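Local coordinates for glycoprotein (Chandipura virus, PDB 5MDM) that probably attaches the virus to host receptors and, triggered by the acidic pH of the endosome, drives fusion of the viral and endosomal membranes, at residues G227-D239 with A258-G270. Residues are numbered along the deposited sequence; the frame is centred on the assembly and turned at random.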
loop_
_atom_site.group_PDB
_atom_site.type_symbol
_atom_site.label_atom_id
_atom_site.label_comp_id
_atom_site.label_asym_id
_atom_site.label_seq_id
_atom_site.Cartn_x
_atom_site.Cartn_y
_atom_site.Cartn_z
ATOM N N GLY A 227 -22.417 14.108 -14.172
ATOM C CA GLY A 227 -21.115 13.837 -14.730
ATOM C C GLY A 227 -21.114 12.591 -15.569
ATOM O O GLY A 227 -22.156 12.034 -15.902
ATOM N N ILE A 228 -19.919 12.153 -15.916
ATOM C CA ILE A 228 -19.767 10.959 -16.705
ATOM C C ILE A 228 -18.781 10.024 -16.025
ATOM O O ILE A 228 -17.747 10.456 -15.492
ATOM C CB ILE A 228 -19.308 11.299 -18.127
ATOM C CG1 ILE A 228 -18.201 12.354 -18.084
ATOM C CG2 ILE A 228 -20.477 11.823 -18.944
ATOM C CD1 ILE A 228 -17.720 12.793 -19.448
ATOM N N LYS A 229 -19.147 8.749 -16.003
ATOM C CA LYS A 229 -18.253 7.694 -15.585
ATOM C C LYS A 229 -17.559 7.146 -16.820
ATOM O O LYS A 229 -18.200 6.748 -17.805
ATOM C CB LYS A 229 -19.004 6.578 -14.855
ATOM C CG LYS A 229 -18.089 5.512 -14.268
ATOM C CD LYS A 229 -18.873 4.303 -13.788
ATOM C CE LYS A 229 -18.451 3.042 -14.529
ATOM N NZ LYS A 229 -18.528 3.216 -16.013
ATOM N N PHE A 230 -16.236 7.160 -16.743
ATOM C CA PHE A 230 -15.352 6.606 -17.749
ATOM C C PHE A 230 -15.311 5.077 -17.659
ATOM O O PHE A 230 -15.641 4.503 -16.617
ATOM C CB PHE A 230 -13.959 7.169 -17.501
ATOM C CG PHE A 230 -13.837 8.626 -17.804
ATOM C CD1 PHE A 230 -14.614 9.202 -18.792
ATOM C CD2 PHE A 230 -12.943 9.422 -17.103
ATOM C CE1 PHE A 230 -14.506 10.553 -19.079
ATOM C CE2 PHE A 230 -12.832 10.773 -17.379
ATOM C CZ PHE A 230 -13.616 11.341 -18.371
ATOM N N PRO A 231 -14.893 4.410 -18.750
ATOM C CA PRO A 231 -14.794 2.947 -18.796
ATOM C C PRO A 231 -13.956 2.367 -17.659
ATOM O O PRO A 231 -14.137 1.204 -17.316
ATOM C CB PRO A 231 -14.095 2.689 -20.127
ATOM C CG PRO A 231 -14.443 3.845 -20.966
ATOM C CD PRO A 231 -14.576 5.022 -20.053
ATOM N N ASN A 232 -13.052 3.155 -17.085
ATOM C CA ASN A 232 -12.253 2.677 -15.962
ATOM C C ASN A 232 -12.950 2.916 -14.623
ATOM O O ASN A 232 -12.361 2.741 -13.560
ATOM C CB ASN A 232 -10.851 3.297 -15.982
ATOM C CG ASN A 232 -10.848 4.755 -15.580
ATOM O OD1 ASN A 232 -11.851 5.452 -15.708
ATOM N ND2 ASN A 232 -9.709 5.224 -15.085
ATOM N N GLY A 233 -14.209 3.331 -14.681
ATOM C CA GLY A 233 -14.999 3.480 -13.479
ATOM C C GLY A 233 -14.772 4.782 -12.750
ATOM O O GLY A 233 -15.384 5.027 -11.711
ATOM N N GLU A 234 -13.892 5.617 -13.288
ATOM C CA GLU A 234 -13.655 6.937 -12.712
ATOM C C GLU A 234 -14.649 7.963 -13.260
ATOM O O GLU A 234 -15.259 7.756 -14.308
ATOM C CB GLU A 234 -12.211 7.366 -12.947
ATOM C CG GLU A 234 -11.207 6.407 -12.341
ATOM C CD GLU A 234 -9.800 6.945 -12.370
ATOM O OE1 GLU A 234 -9.582 7.992 -13.005
ATOM O OE2 GLU A 234 -8.909 6.327 -11.755
ATOM N N TRP A 235 -14.815 9.068 -12.548
ATOM C CA TRP A 235 -15.915 9.982 -12.834
ATOM C C TRP A 235 -15.442 11.433 -12.904
ATOM O O TRP A 235 -14.657 11.889 -12.074
ATOM C CB TRP A 235 -16.987 9.817 -11.750
ATOM C CG TRP A 235 -18.211 10.657 -11.888
ATOM C CD1 TRP A 235 -19.408 10.280 -12.430
ATOM C CD2 TRP A 235 -18.385 12.003 -11.435
ATOM N NE1 TRP A 235 -20.308 11.314 -12.363
ATOM C CE2 TRP A 235 -19.705 12.383 -11.753
ATOM C CE3 TRP A 235 -17.553 12.927 -10.797
ATOM C CZ2 TRP A 235 -20.209 13.649 -11.455
ATOM C CZ3 TRP A 235 -18.058 14.185 -10.507
ATOM C CH2 TRP A 235 -19.373 14.532 -10.834
ATOM N N VAL A 236 -15.905 12.161 -13.907
ATOM C CA VAL A 236 -15.649 13.595 -13.928
ATOM C C VAL A 236 -16.975 14.318 -14.063
ATOM O O VAL A 236 -17.927 13.764 -14.597
ATOM C CB VAL A 236 -14.681 14.025 -15.057
ATOM C CG1 VAL A 236 -13.340 13.311 -14.914
ATOM C CG2 VAL A 236 -15.297 13.775 -16.426
ATOM N N SER A 237 -17.042 15.546 -13.565
ATOM C CA SER A 237 -18.285 16.296 -13.588
ATOM C C SER A 237 -18.492 16.957 -14.944
ATOM O O SER A 237 -17.536 17.398 -15.581
ATOM C CB SER A 237 -18.283 17.344 -12.481
ATOM O OG SER A 237 -17.227 18.260 -12.669
ATOM N N LEU A 238 -19.748 17.022 -15.378
ATOM C CA LEU A 238 -20.100 17.648 -16.647
ATOM C C LEU A 238 -21.522 18.173 -16.581
ATOM O O LEU A 238 -22.459 17.389 -16.410
ATOM C CB LEU A 238 -19.990 16.625 -17.770
ATOM C CG LEU A 238 -20.538 17.006 -19.142
ATOM C CD1 LEU A 238 -19.829 18.232 -19.671
ATOM C CD2 LEU A 238 -20.362 15.838 -20.092
ATOM N N ASP A 239 -21.697 19.486 -16.715
ATOM C CA ASP A 239 -23.046 20.062 -16.636
ATOM C C ASP A 239 -23.752 20.135 -17.986
ATOM O O ASP A 239 -23.114 20.094 -19.045
ATOM C CB ASP A 239 -23.041 21.442 -15.976
ATOM C CG ASP A 239 -22.263 22.453 -16.770
ATOM O OD1 ASP A 239 -21.258 22.057 -17.402
ATOM O OD2 ASP A 239 -22.658 23.639 -16.763
ATOM N N ALA A 258 -28.503 1.208 -13.407
ATOM C CA ALA A 258 -28.819 1.396 -11.999
ATOM C C ALA A 258 -27.829 0.619 -11.140
ATOM O O ALA A 258 -27.467 -0.513 -11.465
ATOM C CB ALA A 258 -30.244 0.954 -11.709
ATOM N N GLY A 259 -27.366 1.246 -10.067
ATOM C CA GLY A 259 -26.439 0.603 -9.157
ATOM C C GLY A 259 -25.001 0.671 -9.628
ATOM O O GLY A 259 -24.131 -0.019 -9.093
ATOM N N THR A 260 -24.751 1.499 -10.638
ATOM C CA THR A 260 -23.393 1.727 -11.112
ATOM C C THR A 260 -22.613 2.473 -10.043
ATOM O O THR A 260 -23.088 3.473 -9.515
ATOM C CB THR A 260 -23.373 2.564 -12.407
ATOM O OG1 THR A 260 -24.018 1.841 -13.461
ATOM C CG2 THR A 260 -21.951 2.864 -12.824
ATOM N N GLU A 261 -21.423 1.986 -9.713
ATOM C CA GLU A 261 -20.584 2.670 -8.738
ATOM C C GLU A 261 -19.444 3.452 -9.403
ATOM O O GLU A 261 -19.174 3.294 -10.592
ATOM C CB GLU A 261 -20.062 1.689 -7.679
ATOM C CG GLU A 261 -21.057 1.410 -6.554
ATOM C CD GLU A 261 -20.607 0.304 -5.614
ATOM O OE1 GLU A 261 -19.679 -0.452 -5.976
ATOM O OE2 GLU A 261 -21.185 0.189 -4.511
ATOM N N VAL A 262 -18.789 4.301 -8.621
ATOM C CA VAL A 262 -17.752 5.190 -9.120
ATOM C C VAL A 262 -16.531 5.114 -8.208
ATOM O O VAL A 262 -16.671 5.072 -6.984
ATOM C CB VAL A 262 -18.288 6.646 -9.184
ATOM C CG1 VAL A 262 -17.196 7.662 -8.889
ATOM C CG2 VAL A 262 -18.946 6.915 -10.525
ATOM N N ARG A 263 -15.338 5.078 -8.796
ATOM C CA ARG A 263 -14.111 5.041 -8.005
ATOM C C ARG A 263 -13.376 6.381 -7.977
ATOM O O ARG A 263 -13.512 7.201 -8.889
ATOM C CB ARG A 263 -13.178 3.935 -8.496
ATOM C CG ARG A 263 -12.907 3.962 -9.983
ATOM C CD ARG A 263 -11.991 2.823 -10.399
ATOM N NE ARG A 263 -10.588 3.112 -10.124
ATOM C CZ ARG A 263 -9.599 2.879 -10.979
ATOM N NH1 ARG A 263 -9.861 2.349 -12.162
ATOM N NH2 ARG A 263 -8.350 3.173 -10.649
ATOM N N SER A 264 -12.609 6.597 -6.911
ATOM C CA SER A 264 -11.756 7.769 -6.808
ATOM C C SER A 264 -10.732 7.767 -7.926
ATOM O O SER A 264 -10.294 6.711 -8.380
ATOM C CB SER A 264 -11.042 7.811 -5.457
ATOM O OG SER A 264 -11.932 8.219 -4.434
ATOM N N THR A 265 -10.367 8.958 -8.378
ATOM C CA THR A 265 -9.396 9.096 -9.446
ATOM C C THR A 265 -8.030 8.677 -8.925
ATOM O O THR A 265 -7.410 9.373 -8.117
ATOM C CB THR A 265 -9.377 10.524 -10.008
ATOM O OG1 THR A 265 -10.596 10.762 -10.719
ATOM C CG2 THR A 265 -8.224 10.700 -10.962
ATOM N N LEU A 266 -7.584 7.511 -9.379
ATOM C CA LEU A 266 -6.389 6.887 -8.838
ATOM C C LEU A 266 -5.167 7.735 -9.149
ATOM O O LEU A 266 -4.255 7.860 -8.330
ATOM C CB LEU A 266 -6.231 5.473 -9.399
ATOM C CG LEU A 266 -5.021 4.655 -8.931
ATOM C CD1 LEU A 266 -4.991 4.505 -7.415
ATOM C CD2 LEU A 266 -5.015 3.292 -9.597
ATOM N N GLN A 267 -5.172 8.350 -10.323
ATOM C CA GLN A 267 -4.002 9.072 -10.794
ATOM C C GLN A 267 -3.699 10.345 -10.013
ATOM O O GLN A 267 -2.633 10.939 -10.177
ATOM C CB GLN A 267 -4.121 9.355 -12.287
ATOM C CG GLN A 267 -3.712 8.166 -13.124
ATOM C CD GLN A 267 -2.354 7.644 -12.718
ATOM O OE1 GLN A 267 -1.380 8.397 -12.667
ATOM N NE2 GLN A 267 -2.282 6.356 -12.400
ATOM N N SER A 268 -4.624 10.749 -9.153
ATOM C CA SER A 268 -4.439 11.954 -8.367
ATOM C C SER A 268 -3.749 11.636 -7.051
ATOM O O SER A 268 -3.355 12.544 -6.321
ATOM C CB SER A 268 -5.782 12.627 -8.102
ATOM O OG SER A 268 -6.560 11.854 -7.207
ATOM N N ASP A 269 -3.612 10.344 -6.751
ATOM C CA ASP A 269 -2.957 9.899 -5.523
ATOM C C ASP A 269 -1.469 10.182 -5.613
ATOM O O ASP A 269 -0.876 10.055 -6.678
ATOM C CB ASP A 269 -3.207 8.412 -5.269
ATOM C CG ASP A 269 -2.688 7.956 -3.915
ATOM O OD1 ASP A 269 -3.430 7.247 -3.202
ATOM O OD2 ASP A 269 -1.541 8.304 -3.562
ATOM N N GLY A 270 -0.872 10.570 -4.492
ATOM C CA GLY A 270 0.516 10.993 -4.467
ATOM C C GLY A 270 1.475 9.897 -4.860
ATOM O O GLY A 270 2.446 10.140 -5.577
#
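The beta hairpin of strands 225-229 and 235-237 turns at Phe-230 to Gly-233, and the far end of this turn, Asn-232 and Gly-233, meets the extended run 260-265. The turn is type I, and Asn-232 OD1 adds an Asx turn by accepting from Glu-234 N. Gly-233 O takes a nearly straight bond from Arg-263 N (2.9 Å, 173° at the hydrogen). The Arg-263 side chain then folds back over the turn. Arg-263 CG lies between the backbone N and the carbonyl carbon (chi1 51°), and a bend at chi3 brings Arg-263 NH1 2.9 Å from Asn-232 O. This second bond is more bent and lies in the carbonyl plane. The Asn-232 amide nitrogen is held elsewhere, by Ile-395 O. The run belongs to a region that probably takes part in trimerization, as in related glycoproteins, and it leads into the long helix 270-295. Near that helix, Glu-234 reaches across with an extended chain. Glu-234 OE2 accepts from Leu-266 N at 3.0 Å, from above the carboxylate plane. Glu-234 OE2 also sits over one face of the Arg-263 guanidinium, 3.4 Å from Arg-263 NH2. This salt bridge is electrostatic, with the oxygen not in line with an N-H. The carboxylate and guanidinium planes are 78° apart. Toward the other end the packing is mostly apolar. Val-262 CG1 is 3.6 Å from Trp-235 CB, and CG2 approaches the indole obliquely. The indole NE1 bonds to Leu-220 O. Lys-229 CD lies 3.5 Å from Thr-260 CG2 and also passes Glu-261 O, then the chain bends and NZ returns to Phe-230 O.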